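Local coordinates for protein fluoroacetyl coenzyme A thioesterase (Streptomyces Cattleya, PDB 3KUW) that hydrolyses fluoroacetyl-CoA to fluoroacetate and coenzyme A, conferring fluoroacetate resistance, while leaving acetyl-CoA untouched, and works as a homodimer, at residues A[10-15]-A[85-90]; A[24-29]-A[39-44]; A[69-74]-A[117-122]; A[76-81]-A[111-116]. The protein carries 1 engineered substitution. All blocks are in the same frame, centred on the assembly; numbering follows the deposited sequence. Where two conformers were deposited one is given.

Interaction 1 of 4, residues A[10-15]-A[85-90]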
loop_
_atom_site.group_PDB
_atom_site.type_symbol
_atom_site.label_atom_id
_atom_site.label_comp_id
_atom_site.label_asym_id
_atom_site.label_seq_id
_atom_site.Cartn_x
_atom_site.Cartn_y
_atom_site.Cartn_z
ATOM N N ARG A 10 -12.919 -4.847 18.216
ATOM C CA ARG A 10 -12.825 -5.189 16.789
ATOM C C ARG A 10 -13.738 -4.298 15.934
ATOM O O ARG A 10 -14.875 -3.964 16.347
ATOM C CB ARG A 10 -13.273 -6.624 16.601
ATOM C CG ARG A 10 -12.199 -7.658 16.355
ATOM C CD ARG A 10 -11.292 -7.928 17.507
ATOM N NE ARG A 10 -11.156 -9.374 17.760
ATOM C CZ ARG A 10 -10.399 -10.238 17.068
ATOM N NH1 ARG A 10 -9.648 -9.844 16.033
ATOM N NH2 ARG A 10 -10.388 -11.527 17.427
ATOM N N PHE A 11 -13.255 -3.882 14.769
ATOM C CA PHE A 11 -14.112 -3.130 13.827
ATOM C C PHE A 11 -14.042 -3.870 12.496
ATOM O O PHE A 11 -12.950 -4.314 12.080
ATOM C CB PHE A 11 -13.667 -1.676 13.695
ATOM C CG PHE A 11 -14.466 -0.887 12.686
ATOM C CD1 PHE A 11 -15.659 -0.242 13.067
ATOM C CD2 PHE A 11 -14.065 -0.827 11.348
ATOM C CE1 PHE A 11 -16.429 0.476 12.133
ATOM C CE2 PHE A 11 -14.822 -0.132 10.397
ATOM C CZ PHE A 11 -16.025 0.525 10.796
ATOM N N THR A 12 -15.190 -4.016 11.826
ATOM C CA THR A 12 -15.210 -4.754 10.568
ATOM C C THR A 12 -15.739 -3.904 9.448
ATOM O O THR A 12 -16.746 -3.208 9.643
ATOM C CB THR A 12 -16.050 -6.015 10.746
ATOM O OG1 THR A 12 -15.463 -6.736 11.844
ATOM C CG2 THR A 12 -15.931 -6.899 9.552
ATOM N N HIS A 13 -15.097 -4.027 8.284
ATOM C CA HIS A 13 -15.350 -3.234 7.093
ATOM C C HIS A 13 -15.432 -4.197 5.826
ATOM O O HIS A 13 -14.485 -4.946 5.577
ATOM C CB HIS A 13 -14.161 -2.220 7.020
ATOM C CG HIS A 13 -14.158 -1.373 5.807
ATOM N ND1 HIS A 13 -14.954 -0.262 5.680
ATOM C CD2 HIS A 13 -13.433 -1.453 4.668
ATOM C CE1 HIS A 13 -14.773 0.279 4.490
ATOM N NE2 HIS A 13 -13.846 -0.417 3.856
ATOM N N ASP A 14 -16.546 -4.224 5.089
ATOM C CA ASP A 14 -16.691 -5.106 3.886
ATOM C C ASP A 14 -16.636 -4.370 2.544
ATOM O O ASP A 14 -17.126 -3.250 2.421
ATOM C CB ASP A 14 -17.988 -5.985 3.901
ATOM C CG ASP A 14 -18.276 -6.641 5.266
ATOM O OD1 ASP A 14 -17.374 -7.321 5.813
ATOM O OD2 ASP A 14 -19.388 -6.489 5.793
ATOM N N PHE A 15 -16.114 -5.028 1.507
ATOM C CA PHE A 15 -15.897 -4.365 0.240
ATOM C C PHE A 15 -15.811 -5.386 -0.872
ATOM O O PHE A 15 -14.875 -6.201 -0.922
ATOM C CB PHE A 15 -14.615 -3.478 0.308
ATOM C CG PHE A 15 -14.293 -2.682 -0.969
ATOM C CD1 PHE A 15 -14.879 -1.439 -1.216
ATOM C CD2 PHE A 15 -13.340 -3.141 -1.876
ATOM C CE1 PHE A 15 -14.566 -0.704 -2.413
ATOM C CE2 PHE A 15 -13.011 -2.402 -3.065
ATOM C CZ PHE A 15 -13.622 -1.185 -3.312
ATOM N N THR A 85 -15.931 -10.438 -1.965
ATOM C CA THR A 85 -16.076 -9.446 -0.960
ATOM C C THR A 85 -14.875 -9.637 -0.039
ATOM O O THR A 85 -14.661 -10.739 0.483
ATOM C CB THR A 85 -17.337 -9.684 -0.177
ATOM O OG1 THR A 85 -18.481 -9.596 -1.084
ATOM C CG2 THR A 85 -17.433 -8.672 0.975
ATOM N N VAL A 86 -14.115 -8.552 0.139
ATOM C CA VAL A 86 -12.932 -8.513 1.080
ATOM C C VAL A 86 -13.426 -7.957 2.418
ATOM O O VAL A 86 -13.964 -6.840 2.459
ATOM C CB VAL A 86 -11.717 -7.691 0.437
ATOM C CG1 VAL A 86 -10.532 -7.343 1.506
ATOM C CG2 VAL A 86 -11.091 -8.452 -0.769
ATOM N N THR A 87 -13.308 -8.733 3.507
ATOM C CA THR A 87 -13.694 -8.248 4.829
ATOM C C THR A 87 -12.407 -7.911 5.599
ATOM O O THR A 87 -11.564 -8.799 5.748
ATOM C CB THR A 87 -14.502 -9.288 5.685
ATOM O OG1 THR A 87 -15.827 -9.481 5.139
ATOM C CG2 THR A 87 -14.658 -8.747 7.137
ATOM N N VAL A 88 -12.253 -6.658 6.049
ATOM C CA VAL A 88 -11.142 -6.248 6.878
ATOM C C VAL A 88 -11.646 -6.231 8.304
ATOM O O VAL A 88 -12.769 -5.718 8.563
ATOM C CB VAL A 88 -10.550 -4.836 6.472
ATOM C CG1 VAL A 88 -9.442 -4.361 7.467
ATOM C CG2 VAL A 88 -9.974 -4.927 5.082
ATOM N N THR A 89 -10.877 -6.864 9.202
ATOM C CA THR A 89 -11.116 -6.743 10.660
ATOM C C THR A 89 -9.925 -5.995 11.257
ATOM O O THR A 89 -8.749 -6.419 11.063
ATOM C CB THR A 89 -11.181 -8.117 11.377
ATOM O OG1 THR A 89 -12.084 -9.014 10.703
ATOM C CG2 THR A 89 -11.619 -7.949 12.947
ATOM N N ALA A 90 -10.207 -4.885 11.940
ATOM C CA ALA A 90 -9.197 -4.104 12.612
ATOM C C ALA A 90 -9.372 -4.166 14.154
ATOM O O ALA A 90 -10.455 -3.834 14.711
ATOM C CB ALA A 90 -9.231 -2.721 12.123
#
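Strands 10-15 and 85-90 run antiparallel, with axes 4.6 Å apart and directions at 162°. F11, H13 and F15 form hydrogen-bonded pairs with A90, V88 and V86, while T12 with T89 and D14 with T87 are non-hydrogen-bonded pairs. The central pair is regular, with H13 N to V88 O and V88 N to H13 O both at 2.9 Å. At the F15 end, V86 N to F15 O is short at 2.7 Å, but its return bond, F15 N to V86 O, is weak. On the threonine face, T87 and D14 lie side by side, and T87 OG1 donates to D14 OD1 over 2.7 Å, reaching the carboxylate on its anti side and 35° out of its plane. Methyl T87 CG2 is turned anti to its own backbone N (OG1 chi1 -70°), which brings it 3.3 Å from T12 CG2, a tight contact. R10 CG packs on T89 CG2 at 3.5 Å, while the R10 guanidinium is salt-bridged to E91. On the opposite face H13 and V88 rest on A52 of helix 42-56, and F15 meets Y27 of the second subunit edge-to-face. Strand 99-107 flanks 85-90 on its other side.

Interaction 2 of 4, residues A[24-29]-A[39-44]; sequences RHLYPE and VFASGF. Engineered in segment 39-44: S42 (natural residue Thr). With FAH (fluoroacetic acid), chain D; FAH (fluoroacetic acid), chain F.
The substrate-binding turn that leads into the long helix 42-56 of this hotdog-clan thioesterase is backed here by L26, the last residue of helix 23-26. L26 CD1 sits over the centre of the F44 ring, a CH-pi contact 3.7 Å from the centroid and only 10° off the ring normal. With L26 CG anti to the backbone N (chi1 -170°), the side chain runs alongside F44 in the opposite direction, laying CD1 on the ring and sending its second methyl, CD2, on to A41 CB at 4.2 Å and G43 CA at 4.1 Å. The backbone of H25 adds its carbonyl O near the plane of the ring, at the F44 edge and 4.1 Å from CZ. No hydrogen bond links the two segments, so apolar packing joins them. A41 occupies the N-cap position, and the next residue, the engineered S42 (Thr in nature), grips one fluoroacetic acid twice: its N donates to ligand O at 3.0 Å, 167° at the hydrogen, and its OG donates to OXT at 2.7 Å. Helix 42-56 continues from F44 toward E50, and the second subunit closes on this end, its Y27 hydroxyl bonded to F44 O.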
loop_
_atom_site.group_PDB
_atom_site.type_symbol
_atom_site.label_atom_id
_atom_site.label_comp_id
_atom_site.label_asym_id
_atom_site.label_seq_id
_atom_site.Cartn_x
_atom_site.Cartn_y
_atom_site.Cartn_z
ATOM N N ARG A 24 -3.405 -3.121 -12.548
ATOM C CA ARG A 24 -3.230 -2.170 -13.693
ATOM C C ARG A 24 -3.848 -0.802 -13.426
ATOM O O ARG A 24 -3.390 0.202 -13.954
ATOM C CB ARG A 24 -3.693 -2.766 -15.055
ATOM C CG ARG A 24 -5.187 -3.067 -15.185
ATOM C CD ARG A 24 -5.518 -3.894 -16.486
ATOM N NE ARG A 24 -4.686 -5.119 -16.556
ATOM C CZ ARG A 24 -4.499 -5.915 -17.636
ATOM N NH1 ARG A 24 -5.069 -5.640 -18.810
ATOM N NH2 ARG A 24 -3.687 -6.972 -17.559
ATOM N N HIS A 25 -4.816 -0.746 -12.524
ATOM C CA HIS A 25 -5.451 0.498 -12.247
ATOM C C HIS A 25 -4.740 1.223 -11.150
ATOM O O HIS A 25 -4.982 2.397 -11.014
ATOM C CB HIS A 25 -6.908 0.265 -11.858
ATOM C CG HIS A 25 -7.724 -0.358 -12.953
ATOM N ND1 HIS A 25 -8.385 0.396 -13.909
ATOM C CD2 HIS A 25 -7.932 -1.651 -13.277
ATOM C CE1 HIS A 25 -9.002 -0.419 -14.748
ATOM N NE2 HIS A 25 -8.730 -1.663 -14.396
ATOM N N LEU A 26 -3.902 0.548 -10.337
ATOM C CA LEU A 26 -3.117 1.299 -9.320
ATOM C C LEU A 26 -2.163 2.280 -9.998
ATOM O O LEU A 26 -2.024 3.432 -9.556
ATOM C CB LEU A 26 -2.318 0.381 -8.329
ATOM C CG LEU A 26 -1.702 1.127 -7.123
ATOM C CD1 LEU A 26 -2.858 1.585 -6.163
ATOM C CD2 LEU A 26 -0.850 0.119 -6.411
ATOM N N TYR A 27 -1.436 1.775 -11.012
ATOM C CA TYR A 27 -0.473 2.552 -11.804
ATOM C C TYR A 27 -0.721 2.372 -13.319
ATOM O O TYR A 27 -0.028 1.576 -13.978
ATOM C CB TYR A 27 0.990 2.225 -11.424
ATOM C CG TYR A 27 1.432 2.997 -10.198
ATOM C CD1 TYR A 27 1.801 4.309 -10.301
ATOM C CD2 TYR A 27 1.359 2.416 -8.905
ATOM C CE1 TYR A 27 2.178 5.073 -9.162
ATOM C CE2 TYR A 27 1.748 3.139 -7.799
ATOM C CZ TYR A 27 2.150 4.484 -7.920
ATOM O OH TYR A 27 2.514 5.213 -6.802
ATOM N N PRO A 28 -1.739 3.050 -13.850
ATOM C CA PRO A 28 -1.902 2.988 -15.318
ATOM C C PRO A 28 -0.676 3.568 -16.100
ATOM O O PRO A 28 -0.561 3.319 -17.306
ATOM C CB PRO A 28 -3.169 3.823 -15.578
ATOM C CG PRO A 28 -3.772 4.155 -14.234
ATOM C CD PRO A 28 -2.651 4.037 -13.217
ATOM N N GLU A 29 0.241 4.282 -15.419
ATOM C CA GLU A 29 1.475 4.862 -16.028
ATOM C C GLU A 29 2.641 3.876 -16.193
ATOM O O GLU A 29 3.691 4.253 -16.742
ATOM C CB GLU A 29 2.022 6.002 -15.163
ATOM C CG GLU A 29 1.004 7.075 -14.836
ATOM C CD GLU A 29 0.463 6.934 -13.413
ATOM O OE1 GLU A 29 0.388 7.980 -12.730
ATOM O OE2 GLU A 29 0.129 5.814 -12.996
ATOM N N VAL A 39 -5.984 -8.971 -10.577
ATOM C CA VAL A 39 -6.153 -9.224 -9.134
ATOM C C VAL A 39 -6.012 -7.939 -8.305
ATOM O O VAL A 39 -5.307 -7.024 -8.710
ATOM C CB VAL A 39 -5.137 -10.267 -8.609
ATOM C CG1 VAL A 39 -5.309 -11.636 -9.370
ATOM C CG2 VAL A 39 -3.713 -9.702 -8.700
ATOM N N PHE A 40 -6.685 -7.903 -7.165
ATOM C CA PHE A 40 -6.722 -6.773 -6.215
ATOM C C PHE A 40 -5.254 -6.367 -5.903
ATOM O O PHE A 40 -4.509 -7.169 -5.395
ATOM C CB PHE A 40 -7.441 -7.305 -4.938
ATOM C CG PHE A 40 -7.862 -6.210 -3.904
ATOM C CD1 PHE A 40 -8.422 -4.973 -4.326
ATOM C CD2 PHE A 40 -7.740 -6.479 -2.514
ATOM C CE1 PHE A 40 -8.840 -4.004 -3.404
ATOM C CE2 PHE A 40 -8.202 -5.513 -1.548
ATOM C CZ PHE A 40 -8.721 -4.257 -2.038
ATOM N N ALA A 41 -4.867 -5.119 -6.186
ATOM C CA ALA A 41 -3.473 -4.652 -5.935
ATOM C C ALA A 41 -3.137 -4.612 -4.417
ATOM O O ALA A 41 -3.994 -4.233 -3.628
ATOM C CB ALA A 41 -3.237 -3.318 -6.562
ATOM N N SER A 42 -1.915 -5.002 -4.008
ATOM C CA SER A 42 -1.572 -4.855 -2.592
ATOM C C SER A 42 -1.783 -3.380 -2.142
ATOM O O SER A 42 -2.131 -3.122 -0.982
ATOM C CB SER A 42 -0.105 -5.236 -2.274
ATOM O OG SER A 42 0.240 -6.572 -2.666
ATOM N N GLY A 43 -1.485 -2.430 -2.996
ATOM C CA GLY A 43 -1.656 -1.005 -2.582
ATOM C C GLY A 43 -3.102 -0.606 -2.284
ATOM O O GLY A 43 -3.376 0.232 -1.422
ATOM N N PHE A 44 -4.052 -1.204 -3.001
ATOM C CA PHE A 44 -5.454 -0.963 -2.684
ATOM C C PHE A 44 -5.857 -1.768 -1.405
ATOM O O PHE A 44 -6.720 -1.342 -0.647
ATOM C CB PHE A 44 -6.331 -1.397 -3.907
ATOM C CG PHE A 44 -6.312 -0.449 -5.083
ATOM C CD1 PHE A 44 -6.795 0.854 -4.965
ATOM C CD2 PHE A 44 -5.970 -0.924 -6.363
ATOM C CE1 PHE A 44 -6.849 1.725 -6.074
ATOM C CE2 PHE A 44 -5.969 -0.107 -7.458
ATOM C CZ PHE A 44 -6.399 1.265 -7.331
HETATM C C FAH D . 0.237 -6.968 -5.832
HETATM F F FAH D . 0.097 -8.881 -7.136
HETATM O O FAH D . 0.047 -5.759 -6.162
HETATM C CH3 FAH D . -0.691 -8.015 -6.398
HETATM O OXT FAH D . 1.158 -7.393 -5.067
HETATM C C FAH F . 2.335 -6.854 0.178
HETATM F F FAH F . 3.169 -5.806 -1.733
HETATM O O FAH F . 1.829 -6.091 1.039
HETATM C CH3 FAH F . 3.561 -6.403 -0.569
HETATM O OXT FAH F . 1.863 -7.972 -0.111
#

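Interaction 3 of 4, residues A[69-74]-A[117-122]; sequences GTAICV and THERAV. With FAH (fluoroacetic acid), chain C.
C73 and T117 form a hydrogen-bonded pair of the antiparallel strands 69-74 and 117-122, whose directions differ by 168°: C73 N meets T117 O at 2.9 Å, and T117 N returns a bond to C73 O. Further along, T70 N donates to E119 O at 2.9 Å, nearly straight but from 38° above the carbonyl plane; T70 and A71 both face E119, a classic beta bulge that shifts the register by one. One water lies between T70 OG1 (3.1 Å) and R120 O, the latter bond weak. In van der Waals packing, I72 CD1 touches H118 CB at 3.9 Å, and T70 CG2 lies the same distance from A121 CB. Around the charged group, G69 N lies 3.1 Å above one face of the R120 guanidinium, offset toward its rim. A bend at chi3 (67°) folds the arginine back to this place, where S67 bonds its NE. The fluorine of a fluoroacetic acid approaches the guanidinium in plane, 3.4 Å from NH2; both G69 and R120 are known substrate-binding residues, and the acid is also bonded to S42 N of the second subunit. H118 packs on E50 and C53 of helix 42-56. Strand 99-107 flanks 117-122, whereas residues 71-74 pair antiparallel with a strand of the second subunit, so the sheet continues through the dimer interface, where C73 forms a disulfide with its counterpart.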
loop_
_atom_site.group_PDB
_atom_site.type_symbol
_atom_site.label_atom_id
_atom_site.label_comp_id
_atom_site.label_asym_id
_atom_site.label_seq_id
_atom_site.Cartn_x
_atom_site.Cartn_y
_atom_site.Cartn_z
ATOM N N GLY A 69 -1.573 7.696 8.305
ATOM C CA GLY A 69 -0.898 6.396 8.490
ATOM C C GLY A 69 0.598 6.627 8.621
ATOM O O GLY A 69 1.205 7.368 7.816
ATOM N N THR A 70 1.211 6.037 9.640
ATOM C CA THR A 70 2.643 6.236 9.897
ATOM C C THR A 70 3.489 4.937 9.771
ATOM O O THR A 70 4.735 4.992 9.781
ATOM C CB THR A 70 2.873 6.855 11.307
ATOM O OG1 THR A 70 2.258 6.016 12.319
ATOM C CG2 THR A 70 2.316 8.274 11.337
ATOM N N ALA A 71 2.796 3.788 9.695
ATOM C CA ALA A 71 3.453 2.472 9.457
ATOM C C ALA A 71 2.457 1.507 8.946
ATOM O O ALA A 71 1.284 1.504 9.383
ATOM C CB ALA A 71 4.031 1.929 10.765
ATOM N N ILE A 72 2.897 0.659 8.038
ATOM C CA ILE A 72 2.109 -0.500 7.641
ATOM C C ILE A 72 3.038 -1.681 7.547
ATOM O O ILE A 72 4.150 -1.558 6.952
ATOM C CB ILE A 72 1.337 -0.240 6.250
ATOM C CG1 ILE A 72 0.411 -1.415 5.903
ATOM C CG2 ILE A 72 2.295 0.067 5.126
ATOM C CD1 ILE A 72 -0.886 -1.502 6.796
ATOM N N CYS A 73 2.643 -2.819 8.166
ATOM C CA CYS A 73 3.469 -4.014 8.194
ATOM C C CYS A 73 2.578 -5.232 7.962
ATOM O O CYS A 73 1.981 -5.777 8.904
ATOM C CB CYS A 73 4.252 -4.144 9.516
ATOM S SG CYS A 73 5.537 -5.454 9.456
ATOM N N VAL A 74 2.454 -5.673 6.715
ATOM C CA VAL A 74 1.473 -6.742 6.413
ATOM C C VAL A 74 1.986 -7.805 5.441
ATOM O O VAL A 74 2.866 -7.506 4.608
ATOM C CB VAL A 74 0.095 -6.172 5.807
ATOM C CG1 VAL A 74 -0.610 -5.345 6.845
ATOM C CG2 VAL A 74 0.295 -5.352 4.498
ATOM N N THR A 117 0.034 -5.150 11.045
ATOM C CA THR A 117 -0.211 -4.036 11.930
ATOM C C THR A 117 -0.231 -2.754 11.104
ATOM O O THR A 117 0.396 -2.638 10.037
ATOM C CB THR A 117 0.902 -3.982 13.033
ATOM O OG1 THR A 117 2.197 -4.114 12.412
ATOM C CG2 THR A 117 0.780 -5.177 13.982
ATOM N N HIS A 118 -0.968 -1.772 11.615
ATOM C CA HIS A 118 -1.005 -0.443 11.030
ATOM C C HIS A 118 -0.988 0.537 12.195
ATOM O O HIS A 118 -1.746 0.347 13.201
ATOM C CB HIS A 118 -2.298 -0.203 10.224
ATOM C CG HIS A 118 -2.356 1.178 9.595
ATOM N ND1 HIS A 118 -3.490 1.976 9.609
ATOM C CD2 HIS A 118 -1.399 1.902 8.978
ATOM C CE1 HIS A 118 -3.244 3.115 8.993
ATOM N NE2 HIS A 118 -1.978 3.098 8.597
ATOM N N GLU A 119 -0.204 1.604 12.012
ATOM C CA GLU A 119 -0.084 2.689 13.030
ATOM C C GLU A 119 -0.540 4.013 12.443
ATOM O O GLU A 119 -0.347 4.242 11.234
ATOM C CB GLU A 119 1.361 2.754 13.464
ATOM C CG GLU A 119 1.738 1.656 14.504
ATOM C CD GLU A 119 2.026 0.231 13.958
ATOM O OE1 GLU A 119 2.523 0.055 12.793
ATOM O OE2 GLU A 119 1.776 -0.747 14.737
ATOM N N ARG A 120 -1.183 4.866 13.261
ATOM C CA ARG A 120 -1.703 6.161 12.773
ATOM C C ARG A 120 -1.391 7.210 13.815
ATOM O O ARG A 120 -1.197 6.861 15.028
ATOM C CB ARG A 120 -3.222 6.117 12.518
ATOM C CG ARG A 120 -3.751 5.006 11.465
ATOM C CD ARG A 120 -5.248 5.317 11.053
ATOM N NE ARG A 120 -5.324 6.567 10.280
ATOM C CZ ARG A 120 -4.925 6.716 8.995
ATOM N NH1 ARG A 120 -4.456 5.687 8.284
ATOM N NH2 ARG A 120 -5.028 7.896 8.418
ATOM N N ALA A 121 -1.240 8.461 13.359
ATOM C CA ALA A 121 -1.058 9.606 14.245
ATOM C C ALA A 121 -2.160 10.614 13.993
ATOM O O ALA A 121 -2.489 10.909 12.851
ATOM C CB ALA A 121 0.270 10.275 14.024
ATOM N N VAL A 122 -2.711 11.165 15.081
ATOM C CA VAL A 122 -3.727 12.224 15.007
ATOM C C VAL A 122 -2.978 13.527 14.610
ATOM O O VAL A 122 -1.903 13.835 15.171
ATOM C CB VAL A 122 -4.423 12.413 16.378
ATOM C CG1 VAL A 122 -5.377 13.597 16.379
ATOM C CG2 VAL A 122 -5.151 11.109 16.834
HETATM C C FAH C . -2.004 8.768 4.047
HETATM F F FAH C . -3.951 7.612 5.254
HETATM O O FAH C . -1.109 9.646 4.139
HETATM C CH3 FAH C . -3.160 8.768 5.086
HETATM O OXT FAH C . -1.932 7.914 3.116
HETATM O O HOH W 1 1.825 6.723 15.261
#

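Interaction 4 of 4, residues A[76-81]-A[111-116]; sequences HTAATP and DEIGSG. With FAH (fluoroacetic acid), chain E; FAH (fluoroacetic acid), chain F.
H76 carries CG anti to its backbone N (chi1 -166°), which swings the ring back so that CD2 comes 3.3 Å from I113 O, near the ring plane. I113 instead places CG1 between its backbone N and carbonyl carbon (chi1 64°), leaving CG2 to meet T80 OG1 at 3.6 Å, the two side chains crossing at about a right angle. That same CG2 lies 4.2 Å from A78 CB, while A78 CB also packs on D111 CB at 3.8 Å. The one hydrogen bond between the segments, T77 N to I113 O, is short at 2.7 Å and nearly straight, although the donor stands 49° above the carbonyl plane. The contact buries A78 N without a partner. T80 OG1 has its own bond to D108. Over one face of the H76 ring, offset toward its rim, lies the methylene of a fluoroacetic acid, its CH3 3.5 Å from NE2; on the ring's other nitrogen, ND1 is bonded to S42 OG. The loop 76-81 lies against the start of strand 112-124 and carries the active-site histidine of a hotdog-clan thioesterase; H76 and T77 both belong to the coenzyme A site.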
loop_
_atom_site.group_PDB
_atom_site.type_symbol
_atom_site.label_atom_id
_atom_site.label_comp_id
_atom_site.label_asym_id
_atom_site.label_seq_id
_atom_site.Cartn_x
_atom_site.Cartn_y
_atom_site.Cartn_z
ATOM N N HIS A 76 0.717 -10.455 2.253
ATOM C CA HIS A 76 -0.387 -10.578 1.278
ATOM C C HIS A 76 -0.255 -12.034 0.715
ATOM O O HIS A 76 0.626 -12.306 -0.122
ATOM C CB HIS A 76 -0.236 -9.509 0.166
ATOM C CG HIS A 76 -1.457 -9.315 -0.710
ATOM N ND1 HIS A 76 -1.563 -8.263 -1.608
ATOM C CD2 HIS A 76 -2.623 -10.002 -0.808
ATOM C CE1 HIS A 76 -2.737 -8.319 -2.230
ATOM N NE2 HIS A 76 -3.402 -9.362 -1.758
ATOM N N THR A 77 -1.146 -12.917 1.169
ATOM C CA THR A 77 -0.914 -14.387 1.189
ATOM C C THR A 77 -1.783 -15.167 0.165
ATOM O O THR A 77 -1.564 -16.367 -0.072
ATOM C CB THR A 77 -1.171 -15.000 2.624
ATOM O OG1 THR A 77 -2.549 -14.830 2.977
ATOM C CG2 THR A 77 -0.373 -14.333 3.705
ATOM N N ALA A 78 -2.752 -14.494 -0.455
ATOM C CA ALA A 78 -3.557 -15.140 -1.505
ATOM C C ALA A 78 -4.058 -14.028 -2.398
ATOM O O ALA A 78 -4.116 -12.860 -1.985
ATOM C CB ALA A 78 -4.703 -15.904 -0.937
ATOM N N ALA A 79 -4.409 -14.389 -3.621
ATOM C CA ALA A 79 -4.914 -13.399 -4.590
ATOM C C ALA A 79 -6.479 -13.338 -4.727
ATOM O O ALA A 79 -7.184 -14.359 -4.636
ATOM C CB ALA A 79 -4.277 -13.662 -5.965
ATOM N N THR A 80 -6.978 -12.170 -5.101
ATOM C CA THR A 80 -8.395 -11.906 -5.173
ATOM C C THR A 80 -8.789 -11.283 -6.487
ATOM O O THR A 80 -8.404 -10.160 -6.764
ATOM C CB THR A 80 -8.798 -10.995 -4.009
ATOM O OG1 THR A 80 -8.379 -11.649 -2.811
ATOM C CG2 THR A 80 -10.306 -10.850 -3.914
ATOM N N PRO A 81 -9.589 -12.010 -7.307
ATOM C CA PRO A 81 -10.130 -11.400 -8.519
ATOM C C PRO A 81 -11.395 -10.563 -8.192
ATOM O O PRO A 81 -11.986 -10.741 -7.111
ATOM C CB PRO A 81 -10.520 -12.627 -9.345
ATOM C CG PRO A 81 -11.076 -13.516 -8.307
ATOM C CD PRO A 81 -10.053 -13.398 -7.168
ATOM N N ASP A 111 -10.220 -17.327 0.963
ATOM C CA ASP A 111 -8.935 -17.405 1.681
ATOM C C ASP A 111 -8.785 -16.192 2.608
ATOM O O ASP A 111 -9.337 -15.129 2.316
ATOM C CB ASP A 111 -7.786 -17.369 0.637
ATOM C CG ASP A 111 -7.861 -18.526 -0.337
ATOM O OD1 ASP A 111 -7.920 -19.650 0.186
ATOM O OD2 ASP A 111 -7.904 -18.324 -1.581
ATOM N N GLU A 112 -8.048 -16.368 3.707
ATOM C CA GLU A 112 -7.338 -15.245 4.363
ATOM C C GLU A 112 -6.383 -14.673 3.356
ATOM O O GLU A 112 -5.656 -15.409 2.684
ATOM C CB GLU A 112 -6.614 -15.659 5.646
ATOM C CG GLU A 112 -7.515 -16.188 6.773
ATOM C CD GLU A 112 -8.468 -15.149 7.457
ATOM O OE1 GLU A 112 -8.381 -13.915 7.255
ATOM O OE2 GLU A 112 -9.346 -15.595 8.224
ATOM N N ILE A 113 -6.403 -13.357 3.165
ATOM C CA ILE A 113 -5.541 -12.831 2.124
ATOM C C ILE A 113 -4.294 -12.062 2.651
ATOM O O ILE A 113 -3.447 -11.732 1.875
ATOM C CB ILE A 113 -6.315 -12.005 1.075
ATOM C CG1 ILE A 113 -6.965 -10.739 1.680
ATOM C CG2 ILE A 113 -7.328 -12.912 0.364
ATOM C CD1 ILE A 113 -7.337 -9.720 0.540
ATOM N N GLY A 114 -4.236 -11.756 3.947
ATOM C CA GLY A 114 -3.079 -11.119 4.600
ATOM C C GLY A 114 -3.462 -10.495 5.963
ATOM O O GLY A 114 -4.641 -10.371 6.273
ATOM N N SER A 115 -2.464 -10.144 6.772
ATOM C CA SER A 115 -2.668 -9.587 8.092
ATOM C C SER A 115 -1.374 -8.866 8.547
ATOM O O SER A 115 -0.321 -9.089 7.954
ATOM C CB SER A 115 -3.006 -10.724 9.055
ATOM O OG SER A 115 -1.884 -11.539 9.298
ATOM N N GLY A 116 -1.450 -8.025 9.587
ATOM C CA GLY A 116 -0.216 -7.394 10.162
ATOM C C GLY A 116 -0.702 -6.245 11.043
ATOM O O GLY A 116 -1.779 -6.334 11.642
HETATM C C FAH E . -0.625 -11.783 -3.670
HETATM F F FAH E . -2.142 -10.742 -5.414
HETATM O O FAH E . 0.262 -10.887 -3.631
HETATM C CH3 FAH E . -2.020 -11.423 -4.187
HETATM O OXT FAH E . -0.400 -12.969 -3.290
HETATM C C FAH F . 2.335 -6.854 0.178
HETATM F F FAH F . 3.169 -5.806 -1.733
HETATM O O FAH F . 1.829 -6.091 1.039
HETATM C CH3 FAH F . 3.561 -6.403 -0.569
HETATM O OXT FAH F . 1.863 -7.972 -0.111
#

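How the interactions relate
Three of the contacts reach one antiparallel sheet, ordered 10-16, 85-96, 99-107, 112-124, 65-75: interaction 1 joins its first two strands, interaction 3 its last two, and interaction 4 sets the loop after strand 65-75 against the start of 112-124. Interactions 1 and 3 have centres about 17 Å apart and do not touch. V86 bridges the parts, packing on F40, T80 and I113 of interactions 2 and 4. Along the chain, interaction 2 is nested within the loop closed by interaction 1, and interaction 4 within that closed by interaction 3. Interactions 2 and 4, centres about 15 Å apart, bring together two active-site residues, as the start of helix 42-56, bearing S42, meets the loop of H76.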